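Local coordinates for rhusiopathiae surface protein B (Erysipelothrix rhusiopathiae, PDB 3V10), which probably binds collagen as a cell-wall-anchored surface adhesin, this chain being its two-domain collagen-binding region, at residues I9-V15 with E29-S35; T112-K118 with N307-T313. One frame throughout, in Å; residues are numbered along the deposited sequence.

From the N terminus, interaction 1 closes first: Ile9-Val15 and Glu29-Ser35 pair across only 13 intervening residues. Interaction 2 opens after it, and the two are in series, neither nested nor crossed. Between Thr112-Lys118 and Asn307-Thr313 lie 188 residues, including the whole second domain, so this contact brings the C-terminal end back onto the N-terminal domain. A local and a remote pairing thus meet in one sheet. Strands 28-35 and 112-123 are neighbours, joined through Leu32 O to Ile115 N and Phe30 O to Leu117 N, both probable hydrogen bonds. Strands 10-16, 28-35, 112-123 and 311-315 therefore follow one another in the sheet.

Interaction 1 (I9-V15 with E29-S35)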
ATOM      1  N   ILE A   9      -2.113  17.602 -24.149  1.00 14.25           N
ATOM      2  CA  ILE A   9      -1.930  16.264 -24.715  1.00 13.26           C
ATOM      3  C   ILE A   9      -2.532  15.166 -23.848  1.00 13.56           C
ATOM      4  O   ILE A   9      -2.479  13.986 -24.205  1.00 15.04           O
ATOM      5  CB  ILE A   9      -0.424  15.925 -24.927  1.00 13.04           C
ATOM      6  CG1 ILE A   9       0.342  16.061 -23.609  1.00 12.38           C
ATOM      7  CG2 ILE A   9       0.173  16.839 -25.980  1.00 14.22           C
ATOM      8  CD1 ILE A   9       1.689  15.379 -23.617  1.00 11.21           C
ATOM      9  N   PHE A  10      -3.122  15.557 -22.723  1.00 13.78           N
ATOM     10  CA  PHE A  10      -3.712  14.601 -21.797  1.00 14.79           C
ATOM     11  C   PHE A  10      -5.195  14.373 -22.052  1.00 16.78           C
ATOM     12  O   PHE A  10      -6.032  15.251 -21.819  1.00 17.27           O
ATOM     13  CB  PHE A  10      -3.434  15.074 -20.374  1.00 14.29           C
ATOM     14  CG  PHE A  10      -1.979  15.373 -20.141  1.00 13.81           C
ATOM     15  CD1 PHE A  10      -1.488  16.669 -20.272  1.00 14.71           C
ATOM     16  CD2 PHE A  10      -1.079  14.342 -19.888  1.00 13.71           C
ATOM     17  CE1 PHE A  10      -0.121  16.930 -20.161  1.00 12.82           C
ATOM     18  CE2 PHE A  10       0.285  14.593 -19.777  1.00 11.47           C
ATOM     19  CZ  PHE A  10       0.765  15.887 -19.914  1.00 12.60           C
ATOM     20  N   THR A  11      -5.492  13.164 -22.524  1.00 19.63           N
ATOM     21  CA  THR A  11      -6.842  12.745 -22.890  1.00 20.67           C
ATOM     22  C   THR A  11      -7.695  12.110 -21.795  1.00 20.83           C
ATOM     23  O   THR A  11      -8.903  11.940 -21.976  1.00 21.37           O
ATOM     24  CB  THR A  11      -6.786  11.750 -24.063  1.00 21.19           C
ATOM     25  OG1 THR A  11      -6.091  10.569 -23.645  1.00 23.01           O
ATOM     26  CG2 THR A  11      -6.054  12.363 -25.251  1.00 23.14           C
ATOM     27  N   GLN A  12      -7.087  11.747 -20.671  1.00 20.45           N
ATOM     28  CA  GLN A  12      -7.837  11.128 -19.586  1.00 19.08           C
ATOM     29  C   GLN A  12      -7.180  11.389 -18.240  1.00 17.74           C
ATOM     30  O   GLN A  12      -5.956  11.460 -18.143  1.00 16.26           O
ATOM     31  CB  GLN A  12      -7.953   9.612 -19.808  1.00 19.96           C
ATOM     32  CG  GLN A  12      -8.812   9.217 -21.008  1.00 21.76           C
ATOM     33  CD  GLN A  12      -8.851   7.719 -21.246  1.00 22.62           C
ATOM     34  OE1 GLN A  12      -8.186   6.948 -20.552  1.00 27.67           O
ATOM     35  NE2 GLN A  12      -9.633   7.298 -22.237  1.00 25.60           N
ATOM     36  N   PHE A  13      -8.000  11.530 -17.204  1.00 16.85           N
ATOM     37  CA  PHE A  13      -7.486  11.773 -15.861  1.00 17.07           C
ATOM     38  C   PHE A  13      -8.516  11.386 -14.811  1.00 18.03           C
ATOM     39  O   PHE A  13      -9.655  11.856 -14.845  1.00 18.53           O
ATOM     40  CB  PHE A  13      -7.105  13.246 -15.697  1.00 16.45           C
ATOM     41  CG  PHE A  13      -6.670  13.605 -14.307  1.00 17.48           C
ATOM     42  CD1 PHE A  13      -5.728  12.830 -13.639  1.00 17.51           C
ATOM     43  CD2 PHE A  13      -7.214  14.709 -13.656  1.00 17.27           C
ATOM     44  CE1 PHE A  13      -5.334  13.146 -12.340  1.00 16.87           C
ATOM     45  CE2 PHE A  13      -6.824  15.033 -12.351  1.00 16.91           C
ATOM     46  CZ  PHE A  13      -5.883  14.247 -11.697  1.00 17.99           C
ATOM     47  N   ASP A  14      -8.116  10.532 -13.874  1.00 17.34           N
ATOM     48  CA  ASP A  14      -9.030  10.094 -12.830  1.00 18.79           C
ATOM     49  C   ASP A  14      -8.308   9.695 -11.547  1.00 18.12           C
ATOM     50  O   ASP A  14      -7.187   9.190 -11.583  1.00 19.03           O
ATOM     51  CB  ASP A  14      -9.870   8.926 -13.346  1.00 21.26           C
ATOM     52  CG  ASP A  14     -11.076   8.649 -12.478  1.00 23.17           C
ATOM     53  OD1 ASP A  14     -11.741   9.620 -12.056  1.00 26.24           O
ATOM     54  OD2 ASP A  14     -11.366   7.463 -12.227  1.00 26.34           O
ATOM     55  N   VAL A  15      -8.958   9.934 -10.412  1.00 17.78           N
ATOM     56  CA  VAL A  15      -8.387   9.606  -9.110  1.00 17.21           C
ATOM     57  C   VAL A  15      -9.243   8.598  -8.352  1.00 18.65           C
ATOM     58  O   VAL A  15     -10.466   8.731  -8.276  1.00 20.18           O
ATOM     59  CB  VAL A  15      -8.245  10.863  -8.224  1.00 17.67           C
ATOM     60  CG1 VAL A  15      -7.562  10.494  -6.911  1.00 16.59           C
ATOM     61  CG2 VAL A  15      -7.463  11.936  -8.960  1.00 18.66           C
ATOM     62  N   GLU A  29      -4.792   6.127  -6.034  1.00 16.12           N
ATOM     63  CA  GLU A  29      -4.446   5.936  -7.437  1.00 17.19           C
ATOM     64  C   GLU A  29      -4.774   7.068  -8.392  1.00 16.56           C
ATOM     65  O   GLU A  29      -5.838   7.689  -8.316  1.00 17.13           O
ATOM     66  CB  GLU A  29      -5.117   4.671  -7.967  1.00 17.51           C
ATOM     67  CG  GLU A  29      -4.808   3.416  -7.198  1.00 23.95           C
ATOM     68  CD  GLU A  29      -5.792   2.313  -7.518  1.00 26.16           C
ATOM     69  OE1 GLU A  29      -6.027   2.061  -8.720  1.00 28.34           O
ATOM     70  OE2 GLU A  29      -6.333   1.705  -6.571  1.00 27.37           O
ATOM     71  N   PHE A  30      -3.847   7.310  -9.309  1.00 13.82           N
ATOM     72  CA  PHE A  30      -4.011   8.336 -10.320  1.00 13.91           C
ATOM     73  C   PHE A  30      -3.871   7.667 -11.676  1.00 15.25           C
ATOM     74  O   PHE A  30      -2.913   6.937 -11.919  1.00 14.85           O
ATOM     75  CB  PHE A  30      -2.943   9.420 -10.163  1.00 12.94           C
ATOM     76  CG  PHE A  30      -3.134  10.280  -8.954  1.00 14.35           C
ATOM     77  CD1 PHE A  30      -3.946  11.407  -9.010  1.00 15.21           C
ATOM     78  CD2 PHE A  30      -2.533   9.945  -7.747  1.00 14.83           C
ATOM     79  CE1 PHE A  30      -4.159  12.189  -7.881  1.00 15.85           C
ATOM     80  CE2 PHE A  30      -2.740  10.721  -6.607  1.00 15.18           C
ATOM     81  CZ  PHE A  30      -3.555  11.847  -6.675  1.00 16.75           C
ATOM     82  N   ASN A  31      -4.851   7.888 -12.543  1.00 15.27           N
ATOM     83  CA  ASN A  31      -4.818   7.323 -13.882  1.00 16.26           C
ATOM     84  C   ASN A  31      -4.706   8.476 -14.866  1.00 16.17           C
ATOM     85  O   ASN A  31      -5.462   9.444 -14.790  1.00 18.85           O
ATOM     86  CB  ASN A  31      -6.088   6.526 -14.165  1.00 19.55           C
ATOM     87  CG  ASN A  31      -6.183   6.094 -15.608  1.00 22.59           C
ATOM     88  OD1 ASN A  31      -5.476   5.186 -16.047  1.00 25.90           O
ATOM     89  ND2 ASN A  31      -7.050   6.757 -16.365  1.00 25.63           N
ATOM     90  N   LEU A  32      -3.762   8.367 -15.792  1.00 15.32           N
ATOM     91  CA  LEU A  32      -3.534   9.414 -16.773  1.00 14.03           C
ATOM     92  C   LEU A  32      -3.283   8.835 -18.161  1.00 14.93           C
ATOM     93  O   LEU A  32      -2.587   7.833 -18.317  1.00 14.58           O
ATOM     94  CB  LEU A  32      -2.332  10.261 -16.328  1.00 13.32           C
ATOM     95  CG  LEU A  32      -1.899  11.463 -17.161  1.00 13.73           C
ATOM     96  CD1 LEU A  32      -2.937  12.575 -17.048  1.00 13.89           C
ATOM     97  CD2 LEU A  32      -0.539  11.949 -16.666  1.00 13.77           C
ATOM     98  N   ALA A  33      -3.862   9.470 -19.173  1.00 14.14           N
ATOM     99  CA  ALA A  33      -3.687   9.034 -20.546  1.00 13.38           C
ATOM    100  C   ALA A  33      -3.243  10.230 -21.371  1.00 13.09           C
ATOM    101  O   ALA A  33      -3.649  11.358 -21.103  1.00 13.73           O
ATOM    102  CB  ALA A  33      -4.999   8.475 -21.094  1.00 13.59           C
ATOM    103  N   PHE A  34      -2.399   9.986 -22.364  1.00 13.47           N
ATOM    104  CA  PHE A  34      -1.935  11.056 -23.234  1.00 15.56           C
ATOM    105  C   PHE A  34      -1.700  10.557 -24.652  1.00 15.10           C
ATOM    106  O   PHE A  34      -1.729   9.351 -24.917  1.00 12.68           O
ATOM    107  CB  PHE A  34      -0.661  11.701 -22.659  1.00 14.67           C
ATOM    108  CG  PHE A  34       0.512  10.771 -22.566  1.00 15.17           C
ATOM    109  CD1 PHE A  34       1.418  10.667 -23.616  1.00 16.02           C
ATOM    110  CD2 PHE A  34       0.714   9.997 -21.426  1.00 16.34           C
ATOM    111  CE1 PHE A  34       2.507   9.808 -23.532  1.00 18.08           C
ATOM    112  CE2 PHE A  34       1.798   9.133 -21.332  1.00 15.78           C
ATOM    113  CZ  PHE A  34       2.698   9.040 -22.389  1.00 17.06           C
ATOM    114  N   SER A  35      -1.500  11.488 -25.577  1.00 14.95           N
ATOM    115  CA  SER A  35      -1.253  11.121 -26.961  1.00 17.56           C
ATOM    116  C   SER A  35      -0.533  12.262 -27.652  1.00 18.41           C
ATOM    117  O   SER A  35      -0.284  13.306 -27.046  1.00 18.87           O
ATOM    118  CB  SER A  35      -2.570  10.824 -27.681  1.00 18.73           C
ATOM    119  OG  SER A  35      -3.389  11.980 -27.721  1.00 21.76           O
TER
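Ile9-Val15 and Glu29-Ser35 pair as antiparallel strands whose axes approach to 4.4 Å, their directions 167° apart, in a register interrupted where Thr11 and Gln12 both face Ala33. There Ala33 O receives the backbone N of Thr11 and, at 3.5 Å, that of Gln12, both bonds weak. The return bond, from Ala33 N to Gln12 O, is sounder, although the donor stands above the carbonyl plane. Regular pairing resumes beyond, where Asn31 N reaches Asp14 O at 2.8 Å almost in line with the carbonyl.

Gln12 and Ala33 share one face of the sheet. With its chain extended beyond CG (chi2 177°), Gln12 stretches past the Ala33 methyl, its CB 3.4 Å from Ala33 CB. The other face is apolar. Leu32 turns CD1 to within 3.8 Å of Phe10 CD2, while the same methyl lies 4.4 Å from Phe13 CD1. Farther along, Val15 sets CG1 over one face of the Phe30 ring, and its CG2 is 3.5 Å from Phe30 CE1. Phe13 lies beside Phe30, both pointing the same way, with Phe13 CE1 at the edge of the Phe30 ring. The aromatic side is extended by Phe51, which meets both Phe10 and Phe34 edge-to-face.

Two residues, Thr11 and Gln12, set against the single Ala33 make a classic beta bulge, here in an antiparallel pair of the N-terminal immunoglobulin-like domain.

Interaction 2 (T112-K118 with N307-T313); sequences TGTINLK and NMFDDAT
Lys118 reaches from one strand to hold two backbone carbonyls of a segment that arrives only after the whole second domain: its NZ donates to Asn307 O at 2.8 Å, from above that carbonyl plane and not on a lone pair, and to Phe309 O at 3.1 Å, less tilted. This is where the C-terminal strand enters the N-terminal domain, an arrangement consistent with the latch of the Collagen Hug model, in which a strand from the end of one domain complements the sheet of the other. Bends at chi2 (-55°) and chi4 (68°) fold the lysine chain across Phe309 O to reach both acceptors. Asn307 shapes the same approach through an Asx turn, its OD1 accepting from Phe309 N.

Beyond the turn the segment joins the sheet antiparallel to Thr112-Lys118. Two backbone bonds link Thr114 with Thr313 and two link Asn116 with Asp311. Between these pairs, on the opposite face from their side chains, Ala312 CB packs 4.1 Å from Ile115 CG1. Asn116 ND2 gives a short, bent hydrogen bond of 2.6 Å to the syn lone pair of Asp311 OD1, which lies tilted out of the amide plane; amide and carboxylate planes are 48° apart.

Where strand pairing gives out, a side chain supplies the acceptor. Asp310 OD1 takes the backbone N of Lys118 at 2.7 Å in a nearly straight bond, met nearly end-on to the C-O bond, while one water donates to both Asp310 OD2 and Lys118 O.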
ATOM      1  N   THR A 112       0.595   7.091 -28.166  1.00 17.44           N
ATOM      2  CA  THR A 112      -0.414   7.205 -27.122  1.00 18.63           C
ATOM      3  C   THR A 112       0.169   6.481 -25.919  1.00 19.80           C
ATOM      4  O   THR A 112       1.125   5.716 -26.054  1.00 19.52           O
ATOM      5  CB  THR A 112      -1.733   6.506 -27.500  1.00 18.77           C
ATOM      6  OG1 THR A 112      -1.485   5.114 -27.733  1.00 22.19           O
ATOM      7  CG2 THR A 112      -2.338   7.136 -28.754  1.00 18.63           C
ATOM      8  N   GLY A 113      -0.391   6.724 -24.743  1.00 19.41           N
ATOM      9  CA  GLY A 113       0.109   6.052 -23.557  1.00 20.11           C
ATOM     10  C   GLY A 113      -0.753   6.285 -22.336  1.00 19.25           C
ATOM     11  O   GLY A 113      -1.600   7.179 -22.310  1.00 17.97           O
ATOM     12  N   THR A 114      -0.519   5.464 -21.320  1.00 19.55           N
ATOM     13  CA  THR A 114      -1.271   5.526 -20.084  1.00 18.97           C
ATOM     14  C   THR A 114      -0.321   5.370 -18.903  1.00 18.14           C
ATOM     15  O   THR A 114       0.687   4.669 -18.986  1.00 17.51           O
ATOM     16  CB  THR A 114      -2.314   4.390 -20.034  1.00 22.20           C
ATOM     17  OG1 THR A 114      -2.953   4.267 -21.314  1.00 24.82           O
ATOM     18  CG2 THR A 114      -3.374   4.685 -18.985  1.00 22.75           C
ATOM     19  N   ILE A 115      -0.641   6.041 -17.808  1.00 16.01           N
ATOM     20  CA  ILE A 115       0.170   5.952 -16.605  1.00 14.59           C
ATOM     21  C   ILE A 115      -0.762   5.735 -15.433  1.00 15.19           C
ATOM     22  O   ILE A 115      -1.727   6.477 -15.257  1.00 16.80           O
ATOM     23  CB  ILE A 115       0.965   7.247 -16.345  1.00 14.64           C
ATOM     24  CG1 ILE A 115       1.976   7.479 -17.468  1.00 15.16           C
ATOM     25  CG2 ILE A 115       1.661   7.158 -14.984  1.00 13.92           C
ATOM     26  CD1 ILE A 115       2.765   8.764 -17.318  1.00 17.30           C
ATOM     27  N   ASN A 116      -0.490   4.701 -14.647  1.00 15.10           N
ATOM     28  CA  ASN A 116      -1.292   4.407 -13.471  1.00 16.09           C
ATOM     29  C   ASN A 116      -0.352   4.580 -12.289  1.00 17.14           C
ATOM     30  O   ASN A 116       0.423   3.686 -11.953  1.00 17.61           O
ATOM     31  CB  ASN A 116      -1.843   2.985 -13.556  1.00 20.50           C
ATOM     32  CG  ASN A 116      -2.866   2.834 -14.665  1.00 23.39           C
ATOM     33  OD1 ASN A 116      -4.041   3.163 -14.490  1.00 28.35           O
ATOM     34  ND2 ASN A 116      -2.422   2.358 -15.824  1.00 26.54           N
ATOM     35  N   LEU A 117      -0.416   5.761 -11.685  1.00 14.02           N
ATOM     36  CA  LEU A 117       0.447   6.125 -10.568  1.00 13.76           C
ATOM     37  C   LEU A 117      -0.148   5.790  -9.210  1.00 12.76           C
ATOM     38  O   LEU A 117      -1.318   6.043  -8.955  1.00 12.16           O
ATOM     39  CB  LEU A 117       0.749   7.628 -10.639  1.00 13.78           C
ATOM     40  CG  LEU A 117       1.528   8.299  -9.507  1.00 16.07           C
ATOM     41  CD1 LEU A 117       2.958   7.782  -9.463  1.00 15.16           C
ATOM     42  CD2 LEU A 117       1.527   9.806  -9.738  1.00 16.10           C
ATOM     43  N   LYS A 118       0.677   5.215  -8.340  1.00 10.17           N
ATOM     44  CA  LYS A 118       0.245   4.858  -6.997  1.00  8.16           C
ATOM     45  C   LYS A 118       0.894   5.824  -6.023  1.00  9.46           C
ATOM     46  O   LYS A 118       2.076   6.141  -6.161  1.00 10.80           O
ATOM     47  CB  LYS A 118       0.668   3.422  -6.676  1.00  9.77           C
ATOM     48  CG  LYS A 118       0.145   2.404  -7.675  1.00 11.90           C
ATOM     49  CD  LYS A 118      -1.367   2.515  -7.807  1.00 13.47           C
ATOM     50  CE  LYS A 118      -1.919   1.570  -8.860  1.00 15.32           C
ATOM     51  NZ  LYS A 118      -1.775   0.145  -8.450  1.00 17.44           N
ATOM     52  N   ASN A 307      -3.361  -3.421  -4.841  1.00 12.19           N
ATOM     53  CA  ASN A 307      -2.145  -3.431  -5.653  1.00 12.36           C
ATOM     54  C   ASN A 307      -1.451  -2.079  -5.578  1.00 11.81           C
ATOM     55  O   ASN A 307      -2.036  -1.045  -5.905  1.00 14.02           O
ATOM     56  CB  ASN A 307      -2.486  -3.773  -7.109  1.00 12.28           C
ATOM     57  CG  ASN A 307      -1.255  -3.922  -7.979  1.00 14.55           C
ATOM     58  OD1 ASN A 307      -0.519  -2.964  -8.196  1.00 15.03           O
ATOM     59  ND2 ASN A 307      -1.022  -5.132  -8.481  1.00 15.55           N
ATOM     60  N   MET A 308      -0.190  -2.098  -5.159  1.00 12.06           N
ATOM     61  CA  MET A 308       0.571  -0.868  -4.996  1.00 13.31           C
ATOM     62  C   MET A 308       1.635  -0.596  -6.059  1.00 10.90           C
ATOM     63  O   MET A 308       2.479   0.289  -5.883  1.00 12.40           O
ATOM     64  CB  MET A 308       1.201  -0.849  -3.595  1.00 14.46           C
ATOM     65  CG  MET A 308       2.137  -2.020  -3.241  1.00 13.96           C
ATOM     66  SD  MET A 308       1.409  -3.680  -2.895  1.00  8.64           S
ATOM     67  CE  MET A 308       2.535  -4.632  -3.841  1.00 12.08           C
ATOM     68  N   PHE A 309       1.583  -1.330  -7.167  1.00  9.97           N
ATOM     69  CA  PHE A 309       2.561  -1.160  -8.244  1.00 10.00           C
ATOM     70  C   PHE A 309       2.188  -0.091  -9.267  1.00  9.81           C
ATOM     71  O   PHE A 309       1.033   0.021  -9.676  1.00  8.91           O
ATOM     72  CB  PHE A 309       2.769  -2.486  -8.987  1.00 12.02           C
ATOM     73  CG  PHE A 309       3.528  -3.521  -8.196  1.00 10.65           C
ATOM     74  CD1 PHE A 309       4.901  -3.395  -7.995  1.00 11.93           C
ATOM     75  CD2 PHE A 309       2.876  -4.633  -7.679  1.00 14.17           C
ATOM     76  CE1 PHE A 309       5.617  -4.370  -7.289  1.00 14.06           C
ATOM     77  CE2 PHE A 309       3.580  -5.614  -6.971  1.00 14.73           C
ATOM     78  CZ  PHE A 309       4.954  -5.482  -6.778  1.00 14.88           C
ATOM     79  N   ASP A 310       3.179   0.690  -9.680  1.00 10.23           N
ATOM     80  CA  ASP A 310       2.961   1.707 -10.698  1.00 10.58           C
ATOM     81  C   ASP A 310       3.075   0.970 -12.019  1.00 11.86           C
ATOM     82  O   ASP A 310       3.771  -0.037 -12.113  1.00 13.46           O
ATOM     83  CB  ASP A 310       4.048   2.784 -10.630  1.00 10.29           C
ATOM     84  CG  ASP A 310       4.048   3.522  -9.314  1.00 11.23           C
ATOM     85  OD1 ASP A 310       3.090   4.281  -9.077  1.00 13.68           O
ATOM     86  OD2 ASP A 310       4.994   3.339  -8.513  1.00 13.19           O
ATOM     87  N   ASP A 311       2.375   1.446 -13.036  1.00 12.91           N
ATOM     88  CA  ASP A 311       2.470   0.810 -14.339  1.00 15.52           C
ATOM     89  C   ASP A 311       2.253   1.861 -15.407  1.00 14.54           C
ATOM     90  O   ASP A 311       1.668   2.913 -15.147  1.00 14.59           O
ATOM     91  CB  ASP A 311       1.459  -0.340 -14.469  1.00 19.04           C
ATOM     92  CG  ASP A 311       0.023   0.128 -14.440  1.00 21.38           C
ATOM     93  OD1 ASP A 311      -0.394   0.835 -15.381  1.00 23.57           O
ATOM     94  OD2 ASP A 311      -0.693  -0.220 -13.478  1.00 23.68           O
ATOM     95  N   ALA A 312       2.756   1.590 -16.602  1.00 16.30           N
ATOM     96  CA  ALA A 312       2.622   2.524 -17.711  1.00 16.96           C
ATOM     97  C   ALA A 312       2.877   1.787 -19.010  1.00 19.01           C
ATOM     98  O   ALA A 312       3.605   0.795 -19.036  1.00 20.59           O
ATOM     99  CB  ALA A 312       3.619   3.672 -17.553  1.00 16.90           C
ATOM    100  N   THR A 313       2.272   2.275 -20.087  1.00 19.81           N
ATOM    101  CA  THR A 313       2.427   1.659 -21.394  1.00 22.41           C
ATOM    102  C   THR A 313       2.284   2.712 -22.480  1.00 22.93           C
ATOM    103  O   THR A 313       1.637   3.737 -22.272  1.00 22.19           O
ATOM    104  CB  THR A 313       1.364   0.575 -21.624  1.00 23.96           C
ATOM    105  OG1 THR A 313       1.367   0.182 -23.000  1.00 27.54           O
ATOM    106  CG2 THR A 313      -0.007   1.092 -21.247  1.00 26.09           C
TER
HETATM  107  O   HOH W   1       4.606   5.233  -6.670  1.00 15.51           O